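Local coordinates for protein TssK (Serratia sp. FS14, PDB 5Y0E) that probably serves as a trimeric baseplate component of the bacterial type VI secretion system, helping to dock the baseplate onto the membrane-embedded complex, at residues A348-V353 and E431-M437; L358-P363 and Y403-E407; F362-I368 and G384-R388; P394-H400 and E438-I442. All coordinates share one frame; numbering follows the deposited sequence.

Overall arrangement
All four contacts belong to the C-terminal part of the chain, built round one antiparallel sheet, and are structural packing within that sheet and its covering helix and loop. Contact 1 pairs strands 343-350 and 436-443; contact 4 lays a loop over the continuation of strand 436-443, with about 17 Å between the two centres. Contacts 2 and 3 both use helix 355-365, share Phe362 and Pro363, and have centres about 9 Å apart. Contact 2 joins contact 1, about 10 Å away between centres, because strand 404-408 runs next to strand 343-350. Contacts 3 and 4 do not touch; their centres are about 18 Å apart, whereas Tyr405 of contact 2 hydrogen-bonds His400 of contact 4.

Contact 1. Residues A348-V353 and E431-M437; sequences AVRADV and EFPGLDM
Arg350 and Asp436 form an antiparallel hydrogen-bonded pair: Arg350 N donates to Asp436 O at 3.1 Å, and Asp436 N returns the bond to Arg350 O at 2.9 Å. Past the end of the regular pairing, Asp352 N hydrogen-bonds Pro433 O at 2.6 Å. The Arg350 chain bends at its second and third torsions, which lays the guanidinium edge-on to its partners. NH2 of Arg350 makes a weak bond to Gly434 O at 2.7 Å, while NH1 of Arg350 makes a salt bridge, through a weak hydrogen bond, to Asp352 OD2 at 2.9 Å; together they probably help to orient the group. Gly434, with phi at 80°, holds the third position of a type II turn from Phe432 to Leu435 that leads into strand 436-443, the neighbour of strand 343-350 in the antiparallel sheet. On the other face Val349 splits its methyls, CG1 resting 4.0 Å from Leu435 CD1 and CG2 lying beside Met437. Val353 CG1 touches both Phe432 and the Pro433 ring. Farther out, Phe362 of helix 355-365 packs on Val349 and Met437, Tyr403 OH hydrogen-bonds Asp436 OD2, and Glu431 OE2 is held by His361 and Gln365. Val392 of the second subunit packs on Asp352, and Arg395 of that subunit brings a like charge close to Arg350.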
loop_
_atom_site.group_PDB
_atom_site.type_symbol
_atom_site.label_atom_id
_atom_site.label_comp_id
_atom_site.label_asym_id
_atom_site.label_seq_id
_atom_site.Cartn_x
_atom_site.Cartn_y
_atom_site.Cartn_z
ATOM N N ALA A 348 -26.758 -15.126 15.181
ATOM C CA ALA A 348 -26.097 -16.334 15.596
ATOM C C ALA A 348 -25.471 -15.941 16.888
ATOM O O ALA A 348 -24.710 -15.033 16.920
ATOM C CB ALA A 348 -25.045 -16.716 14.590
ATOM N N VAL A 349 -25.782 -16.652 17.953
ATOM C CA VAL A 349 -25.319 -16.293 19.271
ATOM C C VAL A 349 -24.729 -17.435 20.072
ATOM O O VAL A 349 -25.188 -18.532 19.986
ATOM C CB VAL A 349 -26.526 -15.721 20.031
ATOM C CG1 VAL A 349 -26.190 -15.229 21.415
ATOM C CG2 VAL A 349 -27.170 -14.621 19.236
ATOM N N ARG A 350 -23.672 -17.164 20.819
ATOM C CA ARG A 350 -23.054 -18.123 21.716
ATOM C C ARG A 350 -22.556 -17.334 22.897
ATOM O O ARG A 350 -22.141 -16.223 22.745
ATOM C CB ARG A 350 -21.907 -18.877 21.069
ATOM C CG ARG A 350 -20.563 -18.545 21.665
ATOM C CD ARG A 350 -19.652 -19.734 21.781
ATOM N NE ARG A 350 -19.267 -20.007 23.153
ATOM C CZ ARG A 350 -18.911 -19.102 24.035
ATOM N NH1 ARG A 350 -18.591 -19.457 25.242
ATOM N NH2 ARG A 350 -18.882 -17.847 23.715
ATOM N N ALA A 351 -22.630 -17.895 24.082
ATOM C CA ALA A 351 -22.170 -17.210 25.264
ATOM C C ALA A 351 -21.826 -18.202 26.332
ATOM O O ALA A 351 -22.161 -19.343 26.231
ATOM C CB ALA A 351 -23.232 -16.268 25.770
ATOM N N ASP A 352 -21.166 -17.754 27.379
ATOM C CA ASP A 352 -20.806 -18.659 28.439
ATOM C C ASP A 352 -21.829 -18.699 29.541
ATOM O O ASP A 352 -21.519 -18.518 30.684
ATOM C CB ASP A 352 -19.443 -18.316 28.984
ATOM C CG ASP A 352 -18.347 -19.005 28.250
ATOM O OD1 ASP A 352 -18.373 -20.217 28.199
ATOM O OD2 ASP A 352 -17.452 -18.363 27.710
ATOM N N VAL A 353 -23.064 -18.938 29.175
ATOM C CA VAL A 353 -24.134 -19.055 30.153
ATOM C C VAL A 353 -24.783 -20.421 30.002
ATOM O O VAL A 353 -24.403 -21.201 29.133
ATOM C CB VAL A 353 -25.157 -17.927 29.979
ATOM C CG1 VAL A 353 -24.439 -16.616 29.830
ATOM C CG2 VAL A 353 -26.014 -18.188 28.774
ATOM N N GLU A 431 -25.380 -9.531 30.935
ATOM C CA GLU A 431 -24.932 -10.534 31.892
ATOM C C GLU A 431 -24.338 -11.751 31.186
ATOM O O GLU A 431 -24.483 -12.876 31.661
ATOM C CB GLU A 431 -26.090 -10.976 32.787
ATOM C CG GLU A 431 -27.254 -11.588 31.999
ATOM C CD GLU A 431 -28.113 -12.530 32.820
ATOM O OE1 GLU A 431 -27.611 -13.094 33.813
ATOM O OE2 GLU A 431 -29.299 -12.711 32.474
ATOM N N PHE A 432 -23.668 -11.560 30.050
ATOM C CA PHE A 432 -23.386 -12.659 29.133
ATOM C C PHE A 432 -21.895 -12.801 28.873
ATOM O O PHE A 432 -21.389 -12.373 27.828
ATOM C CB PHE A 432 -24.139 -12.464 27.828
ATOM C CG PHE A 432 -25.616 -12.459 27.995
ATOM C CD1 PHE A 432 -26.285 -11.294 28.281
ATOM C CD2 PHE A 432 -26.337 -13.621 27.872
ATOM C CE1 PHE A 432 -27.649 -11.289 28.433
ATOM C CE2 PHE A 432 -27.702 -13.620 28.022
ATOM C CZ PHE A 432 -28.359 -12.451 28.302
ATOM N N PRO A 433 -21.172 -13.443 29.775
ATOM C CA PRO A 433 -19.751 -13.675 29.545
ATOM C C PRO A 433 -19.509 -14.462 28.277
ATOM O O PRO A 433 -20.210 -15.427 27.973
ATOM C CB PRO A 433 -19.322 -14.475 30.779
ATOM C CG PRO A 433 -20.569 -15.024 31.323
ATOM C CD PRO A 433 -21.616 -14.014 31.049
ATOM N N GLY A 434 -18.479 -14.058 27.552
ATOM C CA GLY A 434 -18.058 -14.792 26.386
ATOM C C GLY A 434 -18.867 -14.541 25.141
ATOM O O GLY A 434 -18.617 -15.192 24.130
ATOM N N LEU A 435 -19.804 -13.606 25.182
ATOM C CA LEU A 435 -20.716 -13.396 24.078
ATOM C C LEU A 435 -19.984 -13.294 22.756
ATOM O O LEU A 435 -18.957 -12.630 22.651
ATOM C CB LEU A 435 -21.520 -12.135 24.315
ATOM C CG LEU A 435 -22.560 -11.911 23.231
ATOM C CD1 LEU A 435 -23.616 -12.964 23.379
ATOM C CD2 LEU A 435 -23.158 -10.550 23.362
ATOM N N ASP A 436 -20.493 -14.002 21.759
ATOM C CA ASP A 436 -20.071 -13.825 20.382
ATOM C C ASP A 436 -21.326 -13.839 19.533
ATOM O O ASP A 436 -22.213 -14.662 19.757
ATOM C CB ASP A 436 -19.107 -14.921 19.923
ATOM C CG ASP A 436 -18.695 -14.759 18.469
ATOM O OD1 ASP A 436 -18.136 -13.702 18.124
ATOM O OD2 ASP A 436 -18.939 -15.676 17.657
ATOM N N MET A 437 -21.418 -12.916 18.586
ATOM C CA MET A 437 -22.617 -12.820 17.780
ATOM C C MET A 437 -22.256 -12.640 16.324
ATOM O O MET A 437 -21.172 -12.171 15.981
ATOM C CB MET A 437 -23.522 -11.689 18.220
ATOM C CG MET A 437 -24.173 -11.955 19.542
ATOM S SD MET A 437 -25.318 -10.680 20.054
ATOM C CE MET A 437 -24.449 -9.235 19.522
#

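Contact 2. Residues L358-P363 and Y403-E407; sequences LLTHFP and YTYFE
Phe362 and Phe406 meet where helix 355-365 lies over strand 404-408, the short segment axes passing 10.8 Å apart at -41°. Their ring planes are only 25° from parallel but slid apart, with centroids 5.1 Å from each other, so there is little overlap. Phe362 CD2 stands over one face of the Phe406 ring, toward its rim, and comes 3.8 Å from Phe406 CE2. The Phe362 ring gets there because its CG lies opposite the backbone N (chi1 -175°). Pro363 adds a second close touch, its CG 3.8 Å from Phe406 CE1, so two successive helix residues grip one ring. Leu347 and Val349 of strand 343-350 touch Phe362 and bury this end further, as does Leu387, which touches Phe406. Several ring atoms of Phe362 meet Phe406, whereas toward Thr404 each leucine makes a single-methyl touch. Leu358 CD2 slides past the threonine, 3.8 Å from Thr404 OG1, and Leu359, at the exposed edge of the contact, offers CD2 to Thr404 CG2 at 4.0 Å, the two side chains crossing at about a right angle. No hydrogen bond joins helix to strand here, so the helix is held on the sheet by shape and apolar burial, with Phe406 giving the largest single share of the buried surface.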
loop_
_atom_site.group_PDB
_atom_site.type_symbol
_atom_site.label_atom_id
_atom_site.label_comp_id
_atom_site.label_asym_id
_atom_site.label_seq_id
_atom_site.Cartn_x
_atom_site.Cartn_y
_atom_site.Cartn_z
ATOM N N LEU A 358 -29.799 -18.838 28.267
ATOM C CA LEU A 358 -29.652 -18.207 26.986
ATOM C C LEU A 358 -30.921 -18.237 26.192
ATOM O O LEU A 358 -31.228 -17.302 25.508
ATOM C CB LEU A 358 -28.561 -18.877 26.191
ATOM C CG LEU A 358 -28.247 -18.145 24.911
ATOM C CD1 LEU A 358 -27.414 -16.924 25.176
ATOM C CD2 LEU A 358 -27.551 -19.061 23.954
ATOM N N LEU A 359 -31.687 -19.303 26.282
ATOM C CA LEU A 359 -32.901 -19.360 25.522
ATOM C C LEU A 359 -33.979 -18.459 26.055
ATOM O O LEU A 359 -34.838 -18.033 25.318
ATOM C CB LEU A 359 -33.411 -20.775 25.441
ATOM C CG LEU A 359 -32.592 -21.634 24.514
ATOM C CD1 LEU A 359 -32.958 -23.068 24.742
ATOM C CD2 LEU A 359 -32.793 -21.282 23.067
ATOM N N THR A 360 -33.908 -18.134 27.324
ATOM C CA THR A 360 -34.927 -17.294 27.887
ATOM C C THR A 360 -34.493 -15.861 28.027
ATOM O O THR A 360 -35.125 -14.976 27.513
ATOM C CB THR A 360 -35.420 -17.840 29.225
ATOM O OG1 THR A 360 -34.310 -18.104 30.065
ATOM C CG2 THR A 360 -36.126 -19.123 29.013
ATOM N N HIS A 361 -33.392 -15.624 28.692
ATOM C CA HIS A 361 -32.964 -14.266 28.892
ATOM C C HIS A 361 -32.537 -13.501 27.659
ATOM O O HIS A 361 -32.807 -12.326 27.549
ATOM C CB HIS A 361 -31.842 -14.217 29.913
ATOM C CG HIS A 361 -32.229 -14.731 31.258
ATOM N ND1 HIS A 361 -31.516 -14.443 32.394
ATOM C CD2 HIS A 361 -33.256 -15.513 31.647
ATOM C CE1 HIS A 361 -32.085 -15.030 33.426
ATOM N NE2 HIS A 361 -33.139 -15.691 32.997
ATOM N N PHE A 362 -31.869 -14.137 26.723
ATOM C CA PHE A 362 -31.400 -13.400 25.566
ATOM C C PHE A 362 -32.484 -12.730 24.761
ATOM O O PHE A 362 -32.383 -11.570 24.444
ATOM C CB PHE A 362 -30.567 -14.277 24.661
ATOM C CG PHE A 362 -29.960 -13.546 23.523
ATOM C CD1 PHE A 362 -28.768 -12.916 23.664
ATOM C CD2 PHE A 362 -30.592 -13.490 22.321
ATOM C CE1 PHE A 362 -28.205 -12.243 22.623
ATOM C CE2 PHE A 362 -30.040 -12.813 21.273
ATOM C CZ PHE A 362 -28.845 -12.186 21.427
ATOM N N PRO A 363 -33.531 -13.463 24.436
ATOM C CA PRO A 363 -34.606 -12.901 23.634
ATOM C C PRO A 363 -35.342 -11.777 24.315
ATOM O O PRO A 363 -35.945 -10.986 23.625
ATOM C CB PRO A 363 -35.538 -14.078 23.431
ATOM C CG PRO A 363 -34.716 -15.266 23.676
ATOM C CD PRO A 363 -33.774 -14.868 24.740
ATOM N N TYR A 403 -23.839 -22.708 18.609
ATOM C CA TYR A 403 -24.527 -21.433 18.567
ATOM C C TYR A 403 -26.030 -21.648 18.505
ATOM O O TYR A 403 -26.521 -22.679 18.049
ATOM C CB TYR A 403 -24.095 -20.602 17.362
ATOM C CG TYR A 403 -22.760 -19.928 17.464
ATOM C CD1 TYR A 403 -21.613 -20.644 17.758
ATOM C CD2 TYR A 403 -22.640 -18.576 17.228
ATOM C CE1 TYR A 403 -20.390 -20.028 17.819
ATOM C CE2 TYR A 403 -21.434 -17.954 17.288
ATOM C CZ TYR A 403 -20.304 -18.676 17.585
ATOM O OH TYR A 403 -19.092 -18.030 17.642
ATOM N N THR A 404 -26.751 -20.645 18.956
ATOM C CA THR A 404 -28.187 -20.596 18.847
ATOM C C THR A 404 -28.535 -19.522 17.844
ATOM O O THR A 404 -27.871 -18.489 17.777
ATOM C CB THR A 404 -28.829 -20.300 20.189
ATOM O OG1 THR A 404 -28.455 -21.325 21.097
ATOM C CG2 THR A 404 -30.318 -20.297 20.088
ATOM N N TYR A 405 -29.563 -19.785 17.060
ATOM C CA TYR A 405 -29.936 -18.944 15.944
ATOM C C TYR A 405 -31.326 -18.414 16.201
ATOM O O TYR A 405 -32.268 -19.189 16.370
ATOM C CB TYR A 405 -29.871 -19.722 14.641
ATOM C CG TYR A 405 -28.465 -20.058 14.309
ATOM C CD1 TYR A 405 -27.811 -21.101 14.951
ATOM C CD2 TYR A 405 -27.769 -19.313 13.384
ATOM C CE1 TYR A 405 -26.520 -21.387 14.669
ATOM C CE2 TYR A 405 -26.476 -19.593 13.095
ATOM C CZ TYR A 405 -25.851 -20.622 13.738
ATOM O OH TYR A 405 -24.553 -20.878 13.414
ATOM N N PHE A 406 -31.441 -17.103 16.256
ATOM C CA PHE A 406 -32.703 -16.435 16.496
ATOM C C PHE A 406 -33.099 -15.711 15.230
ATOM O O PHE A 406 -32.338 -14.887 14.723
ATOM C CB PHE A 406 -32.580 -15.456 17.654
ATOM C CG PHE A 406 -32.214 -16.102 18.934
ATOM C CD1 PHE A 406 -33.185 -16.628 19.753
ATOM C CD2 PHE A 406 -30.899 -16.192 19.321
ATOM C CE1 PHE A 406 -32.860 -17.223 20.931
ATOM C CE2 PHE A 406 -30.566 -16.794 20.513
ATOM C CZ PHE A 406 -31.552 -17.305 21.319
ATOM N N GLU A 407 -34.269 -16.024 14.712
ATOM C CA GLU A 407 -34.828 -15.220 13.644
ATOM C C GLU A 407 -35.543 -14.022 14.250
ATOM O O GLU A 407 -36.139 -14.119 15.326
ATOM C CB GLU A 407 -35.782 -16.053 12.798
ATOM C CG GLU A 407 -36.298 -15.367 11.555
ATOM C CD GLU A 407 -36.699 -16.363 10.480
ATOM O OE1 GLU A 407 -36.935 -17.541 10.827
ATOM O OE2 GLU A 407 -36.762 -15.969 9.297
#

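Contact 3. Residues F362-I368 and G384-R388; sequences FPAQMKI and GIGLR
Leu387 fits against Pro363, Met366 and Ile368 in an apolar contact secured by one backbone hydrogen bond, at the place where helix 355-365 passes into strand 366-370 and faces segment 384-388. The Leu387 side chain carries most of it. With CG opposite its own carbonyl carbon (chi1 -56°), the isobutyl group points at the helix-to-strand junction and its two methyls divide the work. CD1 of Leu387 lies 3.9 Å from Met366 CG and also reaches the Phe362 ring obliquely, 4.3 Å from Phe362 CE2. CD2 of Leu387 turns to the strand and meets Ile368 CD1 at 3.6 Å, the two side chains crossing at about a right angle. Nearer the backbone, Pro363 CB and Leu387 CB are 4.5 Å apart. At the far end Ile385 N donates to Ile368 O over 3.0 Å, almost straight at 176° and in the carbonyl plane, which ties Ile385 to strand 366-370. Leu408 of strand 404-408 and Leu426 of strand 423-428 extend the apolar cluster beyond Ile368. Strands 366-370 and 387-389 are the two outermost of an eight-stranded antiparallel sheet; their approach here is consistent with a curved sheet whose outer strands come near each other, perhaps reminiscent of an incompletely closed beta barrel.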
loop_
_atom_site.group_PDB
_atom_site.type_symbol
_atom_site.label_atom_id
_atom_site.label_comp_id
_atom_site.label_asym_id
_atom_site.label_seq_id
_atom_site.Cartn_x
_atom_site.Cartn_y
_atom_site.Cartn_z
ATOM N N PHE A 362 -31.869 -14.137 26.723
ATOM C CA PHE A 362 -31.400 -13.400 25.566
ATOM C C PHE A 362 -32.484 -12.730 24.761
ATOM O O PHE A 362 -32.383 -11.570 24.444
ATOM C CB PHE A 362 -30.567 -14.277 24.661
ATOM C CG PHE A 362 -29.960 -13.546 23.523
ATOM C CD1 PHE A 362 -28.768 -12.916 23.664
ATOM C CD2 PHE A 362 -30.592 -13.490 22.321
ATOM C CE1 PHE A 362 -28.205 -12.243 22.623
ATOM C CE2 PHE A 362 -30.040 -12.813 21.273
ATOM C CZ PHE A 362 -28.845 -12.186 21.427
ATOM N N PRO A 363 -33.531 -13.463 24.436
ATOM C CA PRO A 363 -34.606 -12.901 23.634
ATOM C C PRO A 363 -35.342 -11.777 24.315
ATOM O O PRO A 363 -35.945 -10.986 23.625
ATOM C CB PRO A 363 -35.538 -14.078 23.431
ATOM C CG PRO A 363 -34.716 -15.266 23.676
ATOM C CD PRO A 363 -33.774 -14.868 24.740
ATOM N N ALA A 364 -35.313 -11.720 25.637
ATOM C CA ALA A 364 -35.946 -10.658 26.370
ATOM C C ALA A 364 -34.995 -9.496 26.541
ATOM O O ALA A 364 -35.346 -8.363 26.318
ATOM C CB ALA A 364 -36.382 -11.168 27.720
ATOM N N GLN A 365 -33.762 -9.783 26.903
ATOM C CA GLN A 365 -32.789 -8.734 27.138
ATOM C C GLN A 365 -32.127 -8.115 25.920
ATOM O O GLN A 365 -31.300 -7.233 26.050
ATOM C CB GLN A 365 -31.720 -9.236 28.081
ATOM C CG GLN A 365 -32.140 -9.167 29.519
ATOM C CD GLN A 365 -31.626 -10.319 30.323
ATOM O OE1 GLN A 365 -32.383 -11.191 30.723
ATOM N NE2 GLN A 365 -30.336 -10.321 30.582
ATOM N N MET A 366 -32.458 -8.588 24.737
ATOM C CA MET A 366 -31.877 -8.008 23.562
ATOM C C MET A 366 -32.988 -7.292 22.866
ATOM O O MET A 366 -33.895 -7.897 22.351
ATOM C CB MET A 366 -31.261 -9.069 22.667
ATOM C CG MET A 366 -30.933 -8.600 21.263
ATOM S SD MET A 366 -29.632 -7.380 21.164
ATOM C CE MET A 366 -28.197 -8.384 20.895
ATOM N N LYS A 367 -32.924 -5.979 22.903
ATOM C CA LYS A 367 -33.925 -5.157 22.285
ATOM C C LYS A 367 -33.399 -4.670 20.970
ATOM O O LYS A 367 -32.332 -4.088 20.895
ATOM C CB LYS A 367 -34.254 -3.976 23.189
ATOM N N ILE A 368 -34.162 -4.905 19.926
ATOM C CA ILE A 368 -33.733 -4.502 18.618
ATOM C C ILE A 368 -34.684 -3.489 18.025
ATOM O O ILE A 368 -35.884 -3.685 18.010
ATOM C CB ILE A 368 -33.606 -5.720 17.690
ATOM C CG1 ILE A 368 -32.381 -6.536 18.043
ATOM C CG2 ILE A 368 -33.487 -5.305 16.248
ATOM C CD1 ILE A 368 -32.522 -7.979 17.660
ATOM N N GLY A 384 -39.164 -4.729 21.712
ATOM C CA GLY A 384 -38.506 -4.426 20.465
ATOM C C GLY A 384 -38.899 -5.488 19.471
ATOM O O GLY A 384 -39.865 -6.212 19.659
ATOM N N ILE A 385 -38.170 -5.581 18.382
ATOM C CA ILE A 385 -38.498 -6.628 17.423
ATOM C C ILE A 385 -38.286 -7.990 18.073
ATOM O O ILE A 385 -37.313 -8.203 18.805
ATOM C CB ILE A 385 -37.674 -6.468 16.135
ATOM C CG1 ILE A 385 -38.152 -5.251 15.358
ATOM C CG2 ILE A 385 -37.823 -7.680 15.262
ATOM C CD1 ILE A 385 -37.250 -4.087 15.464
ATOM N N GLY A 386 -39.226 -8.908 17.848
ATOM C CA GLY A 386 -39.159 -10.196 18.489
ATOM C C GLY A 386 -38.103 -11.095 17.877
ATOM O O GLY A 386 -37.787 -11.028 16.696
ATOM N N LEU A 387 -37.566 -11.959 18.718
ATOM C CA LEU A 387 -36.564 -12.938 18.340
ATOM C C LEU A 387 -37.146 -14.325 18.542
ATOM O O LEU A 387 -37.577 -14.665 19.640
ATOM C CB LEU A 387 -35.288 -12.767 19.154
ATOM C CG LEU A 387 -34.746 -11.352 19.003
ATOM C CD1 LEU A 387 -33.772 -10.961 20.097
ATOM C CD2 LEU A 387 -34.125 -11.258 17.644
ATOM N N ARG A 388 -37.157 -15.117 17.485
ATOM C CA ARG A 388 -37.702 -16.462 17.508
ATOM C C ARG A 388 -36.541 -17.433 17.364
ATOM O O ARG A 388 -35.742 -17.313 16.433
ATOM C CB ARG A 388 -38.718 -16.637 16.383
ATOM C CG ARG A 388 -39.104 -18.063 16.069
ATOM C CD ARG A 388 -40.116 -18.086 14.928
ATOM N NE ARG A 388 -41.175 -17.096 15.127
ATOM C CZ ARG A 388 -42.270 -17.316 15.847
ATOM N NH1 ARG A 388 -43.185 -16.362 15.983
ATOM N NH2 ARG A 388 -42.445 -18.493 16.436
#

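Contact 4. Residues P394-H400 and E438-I442; sequences PRQIPYH and EFWAI
Ile397 lies on the indole of Trp440, beginning with CB, which sits 3.9 Å from Trp440 CD2. From CB the side chain forks. CG2 presses onto the six-membered ring, 3.4 Å from Trp440 CE3, and it also touches Ile442, whose CD1 is 3.9 Å from Ile397 CG2. CG1 takes the position between backbone N and carbonyl carbon (chi1 64°), which sends the tip the other way along the indole. There CD1 of Ile397 makes a CH-pi contact with the five-membered ring, 4.0 Å from its centroid and 24° off the normal. This is a loop, running between strands 387-389 and 404-408, folded over one face of strand 436-443: Glu438, Trp440 and Ile442 all turn their side chains to it. Pro398 CD meets the benzene end of the indole at Trp440 CZ2, and Ile442 CD1 reaches Pro394 CB at 3.6 Å. The Glu438 carboxylate has two partners. His400 NE2 donates to its OE2 at 2.9 Å from above the carboxylate plane, while Trp440 NE1 hydrogen-bonds its OE1 on the anti side but tilted out of that plane, 3.1 Å away and almost straight at 177°, which should help fix the indole's rotation. Gln216 of helix 197-222 touches His400 and Glu438, and Tyr403 packs edge-to-face with His400.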
loop_
_atom_site.group_PDB
_atom_site.type_symbol
_atom_site.label_atom_id
_atom_site.label_comp_id
_atom_site.label_asym_id
_atom_site.label_seq_id
_atom_site.Cartn_x
_atom_site.Cartn_y
_atom_site.Cartn_z
ATOM N N PRO A 394 -30.350 -21.904 9.406
ATOM C CA PRO A 394 -30.501 -21.682 7.968
ATOM C C PRO A 394 -29.446 -22.393 7.139
ATOM O O PRO A 394 -28.268 -22.428 7.480
ATOM C CB PRO A 394 -30.346 -20.171 7.834
ATOM C CG PRO A 394 -30.573 -19.635 9.153
ATOM C CD PRO A 394 -30.201 -20.653 10.149
ATOM N N ARG A 395 -29.878 -22.908 6.000
ATOM C CA ARG A 395 -28.935 -23.464 5.056
ATOM C C ARG A 395 -28.146 -22.400 4.311
ATOM O O ARG A 395 -27.140 -22.736 3.691
ATOM C CB ARG A 395 -29.680 -24.363 4.082
ATOM C CG ARG A 395 -30.886 -23.731 3.436
ATOM C CD ARG A 395 -31.643 -24.768 2.601
ATOM N NE ARG A 395 -32.515 -24.149 1.611
ATOM C CZ ARG A 395 -33.790 -23.846 1.825
ATOM N NH1 ARG A 395 -34.347 -24.112 2.998
ATOM N NH2 ARG A 395 -34.507 -23.276 0.865
ATOM N N GLN A 396 -28.535 -21.134 4.387
ATOM C CA GLN A 396 -27.872 -20.107 3.598
ATOM C C GLN A 396 -26.661 -19.505 4.276
ATOM O O GLN A 396 -25.870 -18.845 3.600
ATOM C CB GLN A 396 -28.826 -18.959 3.265
ATOM C CG GLN A 396 -29.988 -19.334 2.401
ATOM C CD GLN A 396 -31.104 -19.937 3.194
ATOM O OE1 GLN A 396 -31.017 -20.047 4.416
ATOM N NE2 GLN A 396 -32.168 -20.318 2.516
ATOM N N ILE A 397 -26.507 -19.677 5.579
ATOM C CA ILE A 397 -25.362 -19.110 6.281
ATOM C C ILE A 397 -24.632 -20.257 6.950
ATOM O O ILE A 397 -25.187 -21.351 7.084
ATOM C CB ILE A 397 -25.785 -18.033 7.303
ATOM C CG1 ILE A 397 -26.636 -18.651 8.396
ATOM C CG2 ILE A 397 -26.511 -16.940 6.615
ATOM C CD1 ILE A 397 -26.824 -17.756 9.568
ATOM N N PRO A 398 -23.380 -20.061 7.347
ATOM C CA PRO A 398 -22.661 -21.136 8.022
ATOM C C PRO A 398 -23.284 -21.413 9.369
ATOM O O PRO A 398 -23.751 -20.508 10.047
ATOM C CB PRO A 398 -21.245 -20.571 8.174
ATOM C CG PRO A 398 -21.155 -19.464 7.257
ATOM C CD PRO A 398 -22.509 -18.894 7.142
ATOM N N TYR A 399 -23.277 -22.666 9.766
ATOM C CA TYR A 399 -23.811 -23.061 11.053
ATOM C C TYR A 399 -22.666 -23.457 11.961
ATOM O O TYR A 399 -21.986 -24.443 11.688
ATOM C CB TYR A 399 -24.776 -24.224 10.913
ATOM C CG TYR A 399 -25.024 -24.938 12.212
ATOM C CD1 TYR A 399 -25.770 -24.366 13.196
ATOM C CD2 TYR A 399 -24.492 -26.180 12.446
ATOM C CE1 TYR A 399 -25.994 -24.995 14.351
ATOM C CE2 TYR A 399 -24.713 -26.825 13.615
ATOM C CZ TYR A 399 -25.463 -26.223 14.565
ATOM O OH TYR A 399 -25.693 -26.862 15.741
ATOM N N HIS A 400 -22.475 -22.707 13.042
ATOM C CA HIS A 400 -21.511 -23.060 14.074
ATOM C C HIS A 400 -22.191 -23.895 15.143
ATOM O O HIS A 400 -23.073 -23.409 15.850
ATOM C CB HIS A 400 -20.895 -21.822 14.709
ATOM C CG HIS A 400 -20.413 -20.817 13.723
ATOM N ND1 HIS A 400 -19.958 -21.166 12.472
ATOM C CD2 HIS A 400 -20.332 -19.471 13.795
ATOM C CE1 HIS A 400 -19.608 -20.075 11.816
ATOM N NE2 HIS A 400 -19.830 -19.033 12.595
ATOM N N GLU A 438 -23.166 -13.075 15.478
ATOM C CA GLU A 438 -23.121 -12.821 14.057
ATOM C C GLU A 438 -24.511 -12.382 13.642
ATOM O O GLU A 438 -25.509 -12.869 14.174
ATOM C CB GLU A 438 -22.687 -14.056 13.268
ATOM C CG GLU A 438 -21.328 -14.555 13.636
ATOM C CD GLU A 438 -20.853 -15.699 12.773
ATOM O OE1 GLU A 438 -21.620 -16.165 11.923
ATOM O OE2 GLU A 438 -19.709 -16.145 12.944
ATOM N N PHE A 439 -24.569 -11.443 12.717
ATOM C CA PHE A 439 -25.823 -10.893 12.242
ATOM C C PHE A 439 -25.875 -11.111 10.747
ATOM O O PHE A 439 -25.013 -10.628 10.013
ATOM C CB PHE A 439 -25.930 -9.414 12.587
ATOM C CG PHE A 439 -27.292 -8.870 12.431
ATOM C CD1 PHE A 439 -28.250 -9.132 13.366
ATOM C CD2 PHE A 439 -27.621 -8.098 11.347
ATOM C CE1 PHE A 439 -29.512 -8.636 13.226
ATOM C CE2 PHE A 439 -28.892 -7.595 11.202
ATOM C CZ PHE A 439 -29.834 -7.863 12.146
ATOM N N TRP A 440 -26.866 -11.852 10.302
ATOM C CA TRP A 440 -26.977 -12.204 8.904
ATOM C C TRP A 440 -28.308 -11.758 8.333
ATOM O O TRP A 440 -29.325 -11.729 9.026
ATOM C CB TRP A 440 -26.837 -13.699 8.720
ATOM C CG TRP A 440 -25.468 -14.216 8.908
ATOM C CD1 TRP A 440 -24.904 -14.626 10.067
ATOM C CD2 TRP A 440 -24.491 -14.415 7.894
ATOM N NE1 TRP A 440 -23.631 -15.060 9.841
ATOM C CE2 TRP A 440 -23.358 -14.948 8.510
ATOM C CE3 TRP A 440 -24.468 -14.191 6.520
ATOM C CZ2 TRP A 440 -22.221 -15.259 7.813
ATOM C CZ3 TRP A 440 -23.337 -14.503 5.827
ATOM C CH2 TRP A 440 -22.227 -15.027 6.472
ATOM N N ALA A 441 -28.289 -11.432 7.050
ATOM C CA ALA A 441 -29.486 -11.156 6.277
ATOM C C ALA A 441 -29.584 -12.201 5.184
ATOM O O ALA A 441 -28.589 -12.481 4.515
ATOM C CB ALA A 441 -29.441 -9.757 5.684
ATOM N N ILE A 442 -30.772 -12.785 5.013
ATOM C CA ILE A 442 -30.962 -13.934 4.135
ATOM C C ILE A 442 -32.046 -13.620 3.120
ATOM O O ILE A 442 -33.195 -13.372 3.490
ATOM C CB ILE A 442 -31.323 -15.195 4.922
ATOM C CG1 ILE A 442 -30.287 -15.420 6.011
ATOM C CG2 ILE A 442 -31.367 -16.380 4.011
ATOM C CD1 ILE A 442 -30.414 -16.724 6.729
#